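Local coordinates for erythromycin C-12 hydroxylase (Saccharopolyspora erythraea, PDB 2XFH), which hydroxylates the macrolactone ring of erythromycin D at C-12 to give erythromycin C, as a heme-dependent cytochrome P450 monooxygenase that uses oxygen and NADPH, at residues Thr28-Trp33 with Asn313-Ser318; Thr247-Asn252 with Glu280-Arg285; Pro286-Met291 with Gln391-Thr396. The protein carries 1 engineered substitution. All blocks are in the same frame, centred on the assembly; numbering follows the deposited sequence. Where two conformers were deposited one is given.

Contact 1. Residues Thr28-Trp33 with Asn313-Ser318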
# COMPACT_ATOMS: atom_id res chain seq x y z
N THR A 28 4.65 -17.53 -8.00
CA THR A 28 5.82 -18.27 -8.45
C THR A 28 6.13 -18.04 -9.94
O THR A 28 7.28 -17.77 -10.32
CB THR A 28 5.65 -19.78 -8.17
OG1 THR A 28 5.35 -19.97 -6.78
CG2 THR A 28 6.92 -20.57 -8.55
N ALA A 29 5.10 -18.17 -10.78
CA ALA A 29 5.24 -17.97 -12.22
C ALA A 29 5.60 -16.52 -12.54
O ALA A 29 6.40 -16.28 -13.43
CB ALA A 29 3.94 -18.32 -12.92
N LEU A 30 4.99 -15.56 -11.83
CA LEU A 30 5.32 -14.15 -12.01
C LEU A 30 6.79 -13.89 -11.66
O LEU A 30 7.52 -13.30 -12.44
CB LEU A 30 4.40 -13.27 -11.17
CG LEU A 30 4.70 -11.77 -11.15
CD1 LEU A 30 4.54 -11.06 -12.54
CD2 LEU A 30 3.81 -11.11 -10.07
N LEU A 31 7.20 -14.34 -10.47
CA LEU A 31 8.59 -14.22 -10.04
C LEU A 31 9.57 -14.87 -11.01
O LEU A 31 10.62 -14.30 -11.32
CB LEU A 31 8.77 -14.81 -8.63
CG LEU A 31 8.14 -14.04 -7.46
CD1 LEU A 31 8.21 -14.89 -6.20
CD2 LEU A 31 8.84 -12.70 -7.26
N ASP A 32 9.25 -16.09 -11.46
CA ASP A 32 10.06 -16.78 -12.47
C ASP A 32 10.19 -15.92 -13.74
O ASP A 32 11.26 -15.74 -14.27
CB ASP A 32 9.42 -18.13 -12.83
CG ASP A 32 9.63 -19.20 -11.76
OD1 ASP A 32 10.58 -19.07 -10.94
OD2 ASP A 32 8.85 -20.18 -11.76
N TRP A 33 9.06 -15.40 -14.23
CA TRP A 33 9.07 -14.59 -15.47
C TRP A 33 9.93 -13.33 -15.33
O TRP A 33 10.70 -12.99 -16.24
CB TRP A 33 7.64 -14.22 -15.88
CG TRP A 33 7.53 -13.34 -17.10
CD1 TRP A 33 7.72 -13.71 -18.40
CD2 TRP A 33 7.19 -11.94 -17.13
NE1 TRP A 33 7.51 -12.64 -19.24
CE2 TRP A 33 7.20 -11.54 -18.49
CE3 TRP A 33 6.88 -10.99 -16.16
CZ2 TRP A 33 6.90 -10.22 -18.89
CZ3 TRP A 33 6.59 -9.69 -16.55
CH2 TRP A 33 6.59 -9.32 -17.91
N ASN A 313 6.52 1.11 -16.86
CA ASN A 313 6.18 0.38 -15.65
C ASN A 313 7.46 -0.03 -14.92
O ASN A 313 8.30 -0.76 -15.46
CB ASN A 313 5.32 -0.83 -16.04
CG ASN A 313 4.53 -1.41 -14.88
OD1 ASN A 313 3.54 -0.83 -14.41
ND2 ASN A 313 4.93 -2.59 -14.45
N THR A 314 7.61 0.45 -13.69
CA THR A 314 8.76 0.07 -12.87
C THR A 314 8.38 -1.07 -11.95
O THR A 314 7.55 -0.91 -11.09
CB THR A 314 9.32 1.24 -12.04
OG1 THR A 314 8.27 1.83 -11.25
CG2 THR A 314 9.95 2.30 -12.95
N TRP A 315 8.98 -2.23 -12.15
CA TRP A 315 8.65 -3.40 -11.38
C TRP A 315 9.45 -3.45 -10.08
O TRP A 315 10.56 -4.00 -10.05
CB TRP A 315 8.87 -4.68 -12.19
CG TRP A 315 7.82 -4.92 -13.22
CD1 TRP A 315 7.78 -4.42 -14.48
CD2 TRP A 315 6.64 -5.71 -13.06
NE1 TRP A 315 6.63 -4.85 -15.13
CE2 TRP A 315 5.92 -5.66 -14.27
CE3 TRP A 315 6.12 -6.47 -11.99
CZ2 TRP A 315 4.72 -6.35 -14.46
CZ3 TRP A 315 4.91 -7.15 -12.19
CH2 TRP A 315 4.24 -7.09 -13.42
N VAL A 316 8.90 -2.83 -9.04
CA VAL A 316 9.43 -2.94 -7.66
C VAL A 316 9.66 -4.40 -7.23
O VAL A 316 10.68 -4.74 -6.59
CB VAL A 316 8.44 -2.25 -6.66
CG1 VAL A 316 8.65 -2.73 -5.21
CG2 VAL A 316 8.56 -0.74 -6.77
N LEU A 317 8.71 -5.27 -7.56
CA LEU A 317 8.86 -6.69 -7.26
C LEU A 317 10.14 -7.29 -7.86
O LEU A 317 10.85 -8.01 -7.16
CB LEU A 317 7.60 -7.48 -7.68
CG LEU A 317 7.62 -8.99 -7.38
CD1 LEU A 317 7.91 -9.30 -5.89
CD2 LEU A 317 6.27 -9.59 -7.81
N SER A 318 10.45 -6.95 -9.11
CA SER A 318 11.63 -7.48 -9.80
C SER A 318 12.90 -6.88 -9.21
O SER A 318 13.87 -7.59 -8.98
CB SER A 318 11.54 -7.18 -11.29
OG SER A 318 12.58 -7.81 -12.03

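Contact 2. Residues Thr247-Asn252 with Glu280-Arg285. With HEM (protoporphyrin IX containing Fe), chain B.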
# COMPACT_ATOMS: atom_id res chain seq x y z
N THR A 247 -4.50 -4.84 4.79
CA THR A 247 -5.02 -6.13 4.35
C THR A 247 -3.93 -7.00 3.67
O THR A 247 -3.80 -8.18 3.95
CB THR A 247 -6.21 -5.93 3.36
OG1 THR A 247 -7.32 -5.41 4.09
CG2 THR A 247 -6.64 -7.25 2.72
N VAL A 248 -3.18 -6.39 2.76
CA VAL A 248 -2.21 -7.10 1.92
C VAL A 248 -0.94 -7.39 2.69
O VAL A 248 -0.46 -8.55 2.70
CB VAL A 248 -1.88 -6.27 0.64
CG1 VAL A 248 -0.69 -6.89 -0.16
CG2 VAL A 248 -3.09 -6.15 -0.25
N LEU A 249 -0.36 -6.36 3.30
CA LEU A 249 0.95 -6.55 3.96
C LEU A 249 0.84 -7.49 5.17
O LEU A 249 1.68 -8.37 5.33
CB LEU A 249 1.55 -5.24 4.47
CG LEU A 249 3.08 -5.04 4.57
CD1 LEU A 249 3.45 -4.17 5.71
CD2 LEU A 249 3.99 -6.28 4.52
N LEU A 250 -0.20 -7.32 5.99
CA LEU A 250 -0.36 -8.18 7.17
C LEU A 250 -0.56 -9.65 6.77
O LEU A 250 0.03 -10.55 7.40
CB LEU A 250 -1.47 -7.69 8.12
CG LEU A 250 -1.59 -8.39 9.48
CD1 LEU A 250 -0.31 -8.30 10.33
CD2 LEU A 250 -2.78 -7.81 10.24
N GLY A 251 -1.40 -9.90 5.76
CA GLY A 251 -1.51 -11.25 5.15
C GLY A 251 -0.15 -11.76 4.64
O GLY A 251 0.21 -12.94 4.86
N ASN A 252 0.61 -10.90 3.99
CA ASN A 252 1.92 -11.28 3.46
C ASN A 252 2.89 -11.60 4.61
O ASN A 252 3.72 -12.53 4.53
CB ASN A 252 2.50 -10.21 2.54
CG ASN A 252 1.77 -10.14 1.19
OD1 ASN A 252 0.86 -10.94 0.91
ND2 ASN A 252 2.17 -9.19 0.36
N GLU A 280 11.66 -6.80 5.73
CA GLU A 280 11.99 -7.91 4.86
C GLU A 280 10.75 -8.49 4.16
O GLU A 280 10.81 -8.93 3.02
CB GLU A 280 12.70 -9.00 5.62
CG GLU A 280 13.15 -10.20 4.73
CD GLU A 280 14.22 -9.89 3.67
OE1 GLU A 280 14.46 -8.70 3.31
OE2 GLU A 280 14.83 -10.88 3.14
N VAL A 281 9.61 -8.47 4.83
CA VAL A 281 8.37 -8.88 4.14
C VAL A 281 8.00 -7.89 3.02
O VAL A 281 7.71 -8.30 1.93
CB VAL A 281 7.21 -9.15 5.13
CG1 VAL A 281 5.94 -9.59 4.34
CG2 VAL A 281 7.61 -10.23 6.17
N LEU A 282 8.02 -6.57 3.30
CA LEU A 282 7.99 -5.56 2.24
C LEU A 282 8.92 -5.80 1.05
O LEU A 282 8.49 -5.70 -0.11
CB LEU A 282 8.25 -4.14 2.82
CG LEU A 282 7.06 -3.63 3.65
CD1 LEU A 282 7.53 -2.46 4.50
CD2 LEU A 282 5.94 -3.14 2.69
N ARG A 283 10.17 -6.15 1.31
CA ARG A 283 11.07 -6.42 0.21
C ARG A 283 10.59 -7.65 -0.55
O ARG A 283 10.47 -7.65 -1.79
CB ARG A 283 12.52 -6.62 0.70
CG ARG A 283 13.47 -6.82 -0.48
CD ARG A 283 14.85 -7.30 -0.01
NE ARG A 283 14.84 -8.71 0.41
CZ ARG A 283 14.87 -9.78 -0.39
NH1 ARG A 283 14.93 -9.69 -1.73
NH2 ARG A 283 14.84 -10.96 0.19
N TYR A 284 10.33 -8.69 0.21
CA TYR A 284 10.11 -10.01 -0.36
C TYR A 284 8.78 -10.12 -1.10
O TYR A 284 8.69 -10.78 -2.15
CB TYR A 284 10.16 -10.97 0.81
CG TYR A 284 10.25 -12.42 0.44
CD1 TYR A 284 11.44 -12.95 -0.03
CD2 TYR A 284 9.17 -13.26 0.62
CE1 TYR A 284 11.55 -14.31 -0.35
CE2 TYR A 284 9.26 -14.62 0.32
CZ TYR A 284 10.44 -15.12 -0.18
OH TYR A 284 10.51 -16.46 -0.49
N ARG A 285 7.75 -9.48 -0.53
CA ARG A 285 6.36 -9.51 -1.06
C ARG A 285 5.74 -8.10 -0.98
O ARG A 285 4.81 -7.87 -0.19
CB ARG A 285 5.49 -10.53 -0.33
CG ARG A 285 5.72 -12.04 -0.77
CD ARG A 285 4.80 -13.04 -0.06
NE ARG A 285 4.94 -14.38 -0.66
CZ ARG A 285 5.25 -15.50 -0.01
NH1 ARG A 285 5.46 -15.52 1.31
NH2 ARG A 285 5.36 -16.63 -0.72
CHA HEM B . 2.75 6.72 -2.30
CHB HEM B . 3.29 2.06 -1.20
CHC HEM B . 0.88 2.58 2.93
CHD HEM B . -0.35 7.01 1.42
C1A HEM B . 3.16 5.42 -2.32
C2A HEM B . 4.05 4.83 -3.27
C3A HEM B . 4.18 3.54 -2.99
C4A HEM B . 3.38 3.28 -1.82
CMA HEM B . 5.08 2.49 -3.73
CAA HEM B . 4.75 5.59 -4.41
CBA HEM B . 3.86 5.76 -5.62
CGA HEM B . 4.60 6.46 -6.74
O1A HEM B . 5.84 6.67 -6.66
O2A HEM B . 3.98 6.75 -7.78
C1B HEM B . 2.74 1.79 0.02
C2B HEM B . 2.83 0.54 0.76
C3B HEM B . 2.14 0.71 1.92
C4B HEM B . 1.63 2.06 1.92
CMB HEM B . 3.55 -0.75 0.32
CAB HEM B . 1.87 -0.24 3.11
CBB HEM B . 2.55 -1.36 3.41
C1C HEM B . 0.31 3.83 2.89
C2C HEM B . -0.51 4.43 3.92
C3C HEM B . -0.83 5.66 3.50
C4C HEM B . -0.25 5.87 2.19
CMC HEM B . -0.88 3.78 5.27
CAC HEM B . -1.68 6.63 4.28
CBC HEM B . -1.46 7.95 4.09
C1D HEM B . 0.36 7.39 0.31
C2D HEM B . 0.28 8.67 -0.37
C3D HEM B . 1.22 8.54 -1.55
C4D HEM B . 1.80 7.22 -1.45
CMD HEM B . -0.58 9.90 -0.02
CAD HEM B . 1.59 9.59 -2.59
CBD HEM B . 2.91 10.22 -2.11
CGD HEM B . 3.37 11.24 -3.13
O1D HEM B . 2.92 11.17 -4.32
O2D HEM B . 4.19 12.13 -2.77
NA HEM B . 2.77 4.45 -1.43
NB HEM B . 2.02 2.69 0.74
NC HEM B . 0.46 4.73 1.87
ND HEM B . 1.27 6.59 -0.36
FE HEM B . 1.68 4.62 0.22

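Contact 3. Residues Pro286-Met291 with Gln391-Thr396. With CL6 (1-[(2-chlorophenyl)(diphenyl)methyl]-1H-imidazole), chain C; HEM (protoporphyrin IX containing Fe), chain B.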
# COMPACT_ATOMS: atom_id res chain seq x y z
N PRO A 286 6.24 -7.19 -1.81
CA PRO A 286 5.75 -5.80 -1.81
C PRO A 286 4.27 -5.79 -2.16
O PRO A 286 3.89 -6.40 -3.16
CB PRO A 286 6.57 -5.14 -2.93
CG PRO A 286 7.02 -6.33 -3.84
CD PRO A 286 7.33 -7.38 -2.80
N PRO A 287 3.42 -5.13 -1.33
CA PRO A 287 2.01 -5.00 -1.69
C PRO A 287 1.76 -4.50 -3.12
O PRO A 287 0.86 -5.03 -3.78
CB PRO A 287 1.46 -4.04 -0.63
CG PRO A 287 2.32 -4.36 0.60
CD PRO A 287 3.71 -4.48 -0.03
N PHE A 288 2.55 -3.52 -3.59
CA PHE A 288 2.50 -3.04 -4.98
C PHE A 288 3.75 -3.43 -5.79
O PHE A 288 4.80 -2.76 -5.70
CB PHE A 288 2.32 -1.52 -5.03
CG PHE A 288 1.13 -1.05 -4.26
CD1 PHE A 288 1.29 -0.40 -3.05
CD2 PHE A 288 -0.14 -1.31 -4.72
CE1 PHE A 288 0.21 0.02 -2.31
CE2 PHE A 288 -1.25 -0.87 -4.00
CZ PHE A 288 -1.07 -0.21 -2.79
N PRO A 289 3.65 -4.48 -6.59
CA PRO A 289 4.79 -4.88 -7.43
C PRO A 289 5.23 -3.87 -8.50
O PRO A 289 6.38 -3.95 -8.96
CB PRO A 289 4.30 -6.17 -8.13
CG PRO A 289 3.14 -6.61 -7.39
CD PRO A 289 2.49 -5.37 -6.82
N GLN A 290 4.36 -2.94 -8.90
CA GLN A 290 4.70 -2.01 -9.98
C GLN A 290 4.20 -0.59 -9.72
O GLN A 290 3.26 -0.39 -8.94
CB GLN A 290 4.20 -2.55 -11.33
CG GLN A 290 2.73 -2.95 -11.33
CD GLN A 290 2.40 -4.06 -12.33
OE1 GLN A 290 2.76 -3.99 -13.51
NE2 GLN A 290 1.68 -5.07 -11.85
N MET A 291 4.86 0.38 -10.35
CA MET A 291 4.45 1.78 -10.34
C MET A 291 4.54 2.25 -11.80
O MET A 291 5.23 1.65 -12.59
CB MET A 291 5.37 2.59 -9.45
CG MET A 291 5.60 1.97 -8.07
SD MET A 291 7.17 2.38 -7.35
CE MET A 291 7.09 4.17 -7.33
N GLN A 391 -4.89 -8.56 -10.08
CA GLN A 391 -4.06 -7.48 -10.58
C GLN A 391 -3.79 -6.39 -9.54
O GLN A 391 -4.42 -6.36 -8.47
CB GLN A 391 -4.64 -6.88 -11.87
CG GLN A 391 -3.94 -7.38 -13.14
CD GLN A 391 -2.46 -7.00 -13.19
OE1 GLN A 391 -2.06 -5.91 -12.75
NE2 GLN A 391 -1.64 -7.90 -13.74
N ILE A 392 -2.83 -5.51 -9.86
CA ILE A 392 -2.40 -4.36 -9.05
C ILE A 392 -1.64 -4.74 -7.77
O ILE A 392 -0.50 -4.32 -7.59
CB ILE A 392 -3.56 -3.35 -8.74
CG1 ILE A 392 -4.38 -3.01 -10.00
CG2 ILE A 392 -3.02 -2.07 -8.06
CD1 ILE A 392 -3.56 -2.53 -11.24
N VAL A 393 -2.28 -5.53 -6.91
CA VAL A 393 -1.78 -5.85 -5.57
C VAL A 393 -1.16 -7.25 -5.54
O VAL A 393 -1.63 -8.16 -6.23
CB VAL A 393 -2.97 -5.75 -4.56
CG1 VAL A 393 -2.87 -6.78 -3.46
CG2 VAL A 393 -3.09 -4.31 -3.99
N LEU A 394 -0.10 -7.43 -4.74
CA LEU A 394 0.46 -8.76 -4.55
C LEU A 394 0.04 -9.29 -3.18
O LEU A 394 0.61 -8.92 -2.17
CB LEU A 394 2.00 -8.75 -4.70
CG LEU A 394 2.70 -10.11 -4.53
CD1 LEU A 394 2.55 -10.90 -5.79
CD2 LEU A 394 4.18 -9.94 -4.17
N GLY A 395 -1.00 -10.13 -3.16
CA GLY A 395 -1.40 -10.80 -1.91
C GLY A 395 -2.82 -11.36 -2.03
O GLY A 395 -3.32 -11.56 -3.14
N THR A 396 -3.46 -11.57 -0.88
CA THR A 396 -4.78 -12.21 -0.84
C THR A 396 -5.86 -11.38 -0.16
O THR A 396 -5.61 -10.67 0.80
CB THR A 396 -4.70 -13.60 -0.17
OG1 THR A 396 -4.25 -13.48 1.18
CG2 THR A 396 -3.74 -14.50 -0.94
CLAY CL6 C . -4.60 4.30 -2.14
CAX CL6 C . -4.26 3.09 -3.41
CAV CL6 C . -5.27 2.15 -3.66
CAT CL6 C . -5.09 1.18 -4.63
CAS CL6 C . -3.90 1.11 -5.35
CAU CL6 C . -2.89 2.06 -5.11
CAW CL6 C . -3.05 3.06 -4.14
CAR CL6 C . -1.92 4.05 -3.89
CAC CL6 C . -2.49 5.45 -3.93
CAE CL6 C . -2.13 6.40 -2.99
CAF CL6 C . -2.67 7.69 -3.00
CAD CL6 C . -3.58 8.03 -4.00
CAB CL6 C . -3.95 7.09 -4.94
CAA CL6 C . -3.41 5.80 -4.93
NAO CL6 C . -1.31 3.79 -2.53
CAM CL6 C . -0.17 4.34 -2.16
NAN CL6 C . 0.02 3.93 -0.88
CAQ CL6 C . -1.00 3.13 -0.50
CAP CL6 C . -1.89 3.06 -1.57
CAL CL6 C . -0.83 3.86 -4.95
CAK CL6 C . 0.04 2.75 -4.87
CAI CL6 C . 1.04 2.57 -5.83
CAG CL6 C . 1.17 3.48 -6.88
CAH CL6 C . 0.31 4.59 -6.98
CAJ CL6 C . -0.68 4.77 -6.02
CHA HEM B . 2.75 6.72 -2.30
CHB HEM B . 3.29 2.06 -1.20
CHC HEM B . 0.88 2.58 2.93
CHD HEM B . -0.35 7.01 1.42
C1A HEM B . 3.16 5.42 -2.32
C2A HEM B . 4.05 4.83 -3.27
C3A HEM B . 4.18 3.54 -2.99
C4A HEM B . 3.38 3.28 -1.82
CMA HEM B . 5.08 2.49 -3.73
CAA HEM B . 4.75 5.59 -4.41
CBA HEM B . 3.86 5.76 -5.62
CGA HEM B . 4.60 6.46 -6.74
O1A HEM B . 5.84 6.67 -6.66
O2A HEM B . 3.98 6.75 -7.78
C1B HEM B . 2.74 1.79 0.02
C2B HEM B . 2.83 0.54 0.76
C3B HEM B . 2.14 0.71 1.92
C4B HEM B . 1.63 2.06 1.92
CMB HEM B . 3.55 -0.75 0.32
CAB HEM B . 1.87 -0.24 3.11
CBB HEM B . 2.55 -1.36 3.41
C1C HEM B . 0.31 3.83 2.89
C2C HEM B . -0.51 4.43 3.92
C3C HEM B . -0.83 5.66 3.50
C4C HEM B . -0.25 5.87 2.19
CMC HEM B . -0.88 3.78 5.27
CAC HEM B . -1.68 6.63 4.28
CBC HEM B . -1.46 7.95 4.09
C1D HEM B . 0.36 7.39 0.31
C2D HEM B . 0.28 8.67 -0.37
C3D HEM B . 1.22 8.54 -1.55
C4D HEM B . 1.80 7.22 -1.45
CMD HEM B . -0.58 9.90 -0.02
CAD HEM B . 1.59 9.59 -2.59
CBD HEM B . 2.91 10.22 -2.11
CGD HEM B . 3.37 11.24 -3.13
O1D HEM B . 2.92 11.17 -4.32
O2D HEM B . 4.19 12.13 -2.77
NA HEM B . 2.77 4.45 -1.43
NB HEM B . 2.02 2.69 0.74
NC HEM B . 0.46 4.73 1.87
ND HEM B . 1.27 6.59 -0.36
FE HEM B . 1.68 4.62 0.22

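Contact 1. Residues Thr28-Trp33 with Asn313-Ser318
Leu30 and Leu317 reach each other with matching first torsions: in both, CG stands anti to the backbone N (chi1 175° in Leu30, -178° in Leu317), which extends each branch across the gap. Leu31 has CG on the other side, beside its own N (chi1 -70°). Its CB does not aim at residues 313-318, but the branch end swings back to them.

The closest approaches are methyl to methyl. Leu30 CD2 lies 3.7 Å from Leu317 CD2, and Leu31 CD2 lies 3.8 Å from Leu317 CD1. Leu317 therefore gives one methyl to each of two successive helix residues. Its side chain and that of Leu31 meet at about a right angle. The other branch of Leu30 turns to the indole of Trp315, where CD1 sits 3.9 Å from CZ3 on an oblique approach. More loosely, the six-membered ring of Trp33 brings its edge to Trp315, CZ3 to CZ2 at 4.4 Å.

No hydrogen bond crosses the interface; the 208 Å² buried between the segments is apolar. The polar end of Trp315 is satisfied by His52, whose ND1 pairs with NE1, and the indole also stacks on Phe54, a ring that Trp33 meets edge-to-face. These partners probably limit the rotation of the indole, and Phe54 links the two tryptophans as a common neighbour.

Trp315 is the centre of an inverse gamma turn, recorded by the weak 3.1 Å bond from Val316 N to Thr314 O, and it occupies the N-cap position of helix 316-320. The chain turns into that helix at Trp315, whose side chain faces helix 27-40. This is the N-terminal helix of the cytochrome P450 fold lying against the strand-to-helix junction beside its main beta sheet.

Contact 2. Residues Thr247-Asn252 with Glu280-Arg285
Leu249 fills the tight end of this helix crossing. Its CD2 presses on Val281 CG1 at 3.8 Å, while CG lies 3.9 Å from Leu282 CD2, the two leucines crossing at about a right angle. The heme vinyl closes the group: its CBB is 3.7 Å from Leu249 CD1 and 3.9 Å from Leu282 CD2. Asn252, one turn after Leu249, meets the same Val281 CG1, its C atom 3.7 Å away.

The axes of the two helical segments come no nearer than 10.0 Å and run at 104° to each other, so side chains bridge the space. The other end is polar and less regularly packed, though equally buried. Asn252 ND2 donates to Arg285 O at 3.0 Å in a bent bond (138° at the hydrogen), tilted from the carbonyl plane. Looseness comes at the outer side, where the Arg285 guanidinium leaves for Glu27 and Glu259, with CE2 of partly exposed Tyr284 over one face, offset toward the rim.

Glu280 and Arg283 form the ExxR pair of the P450 family. Arg283 grips side-on, NE to OE1 at 2.9 Å and NH2 to OE2; both oxygens lie near the guanidinium plane, but the nitrogens meet them from above the carboxylate plane. Arg336 holds Glu280 as well.

Chemically, apolar side chains pack against the heme vinyl, and the buried Asn252 amide is satisfied where helix 274-284 gives way to the loop: ND2 serves Arg285 O and Leu394 O, and OD1 accepts NH2 of Arg255.

Contact 3. Residues Pro286-Met291 with Gln391-Thr396
Leu394 is the main bump of this contact, and the hollow that takes it is walled by prolines. Its CB drops between Pro286 O, at 3.4 Å, and the Pro289 ring, where CG is 3.6 Å away. With CG anti to the backbone N (chi1 -180°), the branch runs on along Pro286 and puts CD2 near CD of that ring.

A second bump fits the other way. Pro289 CD pushes to 3.3 Å from Ile392 O, at the gamma turn centred on Ile392 and closed by Val393 N to Gln391 O. Between the two fits, Pro287 O receives Leu394 N at 2.8 Å in a nearly straight bond (166° at the hydrogen), and Val393 CA adds a CA-H...O contact to the same oxygen. This keeps the two loops side by side although they form no strand pair here.

In the P450 fold these are the loop that follows the ExxR helix and the turn near the C-terminus, which by position probably correspond to substrate recognition sites 5 and 6. Both face the distal pocket, and Gln292, a substrate-binding residue, lies just beyond Met291.

The pocket-side knob is Phe288. Its CB points away from residues 391-396, yet the ring reaches Val393, CE2 lying 3.9 Å from CG2. An unsubstituted phenyl of the azole inhibitor points its CAK edge at one face, T-shaped, with CAK 3.6 Å above the ring centre. The chlorophenyl comes nearest, CAU to CE2 at 3.5 Å. With CD1 near heme CHB and CZ near CAP of the imidazole, Phe288 occupies the notch between porphyrin and azole; that imidazole binds the iron through NAN at 2.1 Å. At the far rim, Asn313 ND2 donates to Gln290 OE1 in the conformer given.

Contact 2 and contact 3 follow one another along the chain, helix 274-284 running through Arg285 into the proline-rich loop before strand 290-295. Contact 2 is nested within the loop closed by contact 1, while contacts 1 and 3 interleave. Between centres, contact 3 lies about 10 Å from each of the others, which are about 15 Å apart. Strands 311-315 and 290-295 are neighbours in the mixed sheet, joining contacts 1 and 3; Val248 of helix 228-259 packs on Val393 and Pro287, joining contacts 2 and 3. Contacts 2 and 3 meet at the heme, tied also by the bond from Asn252 ND2 to Leu394 O; contact 1 lies farther out and reaches contact 3 through the neighbouring strands.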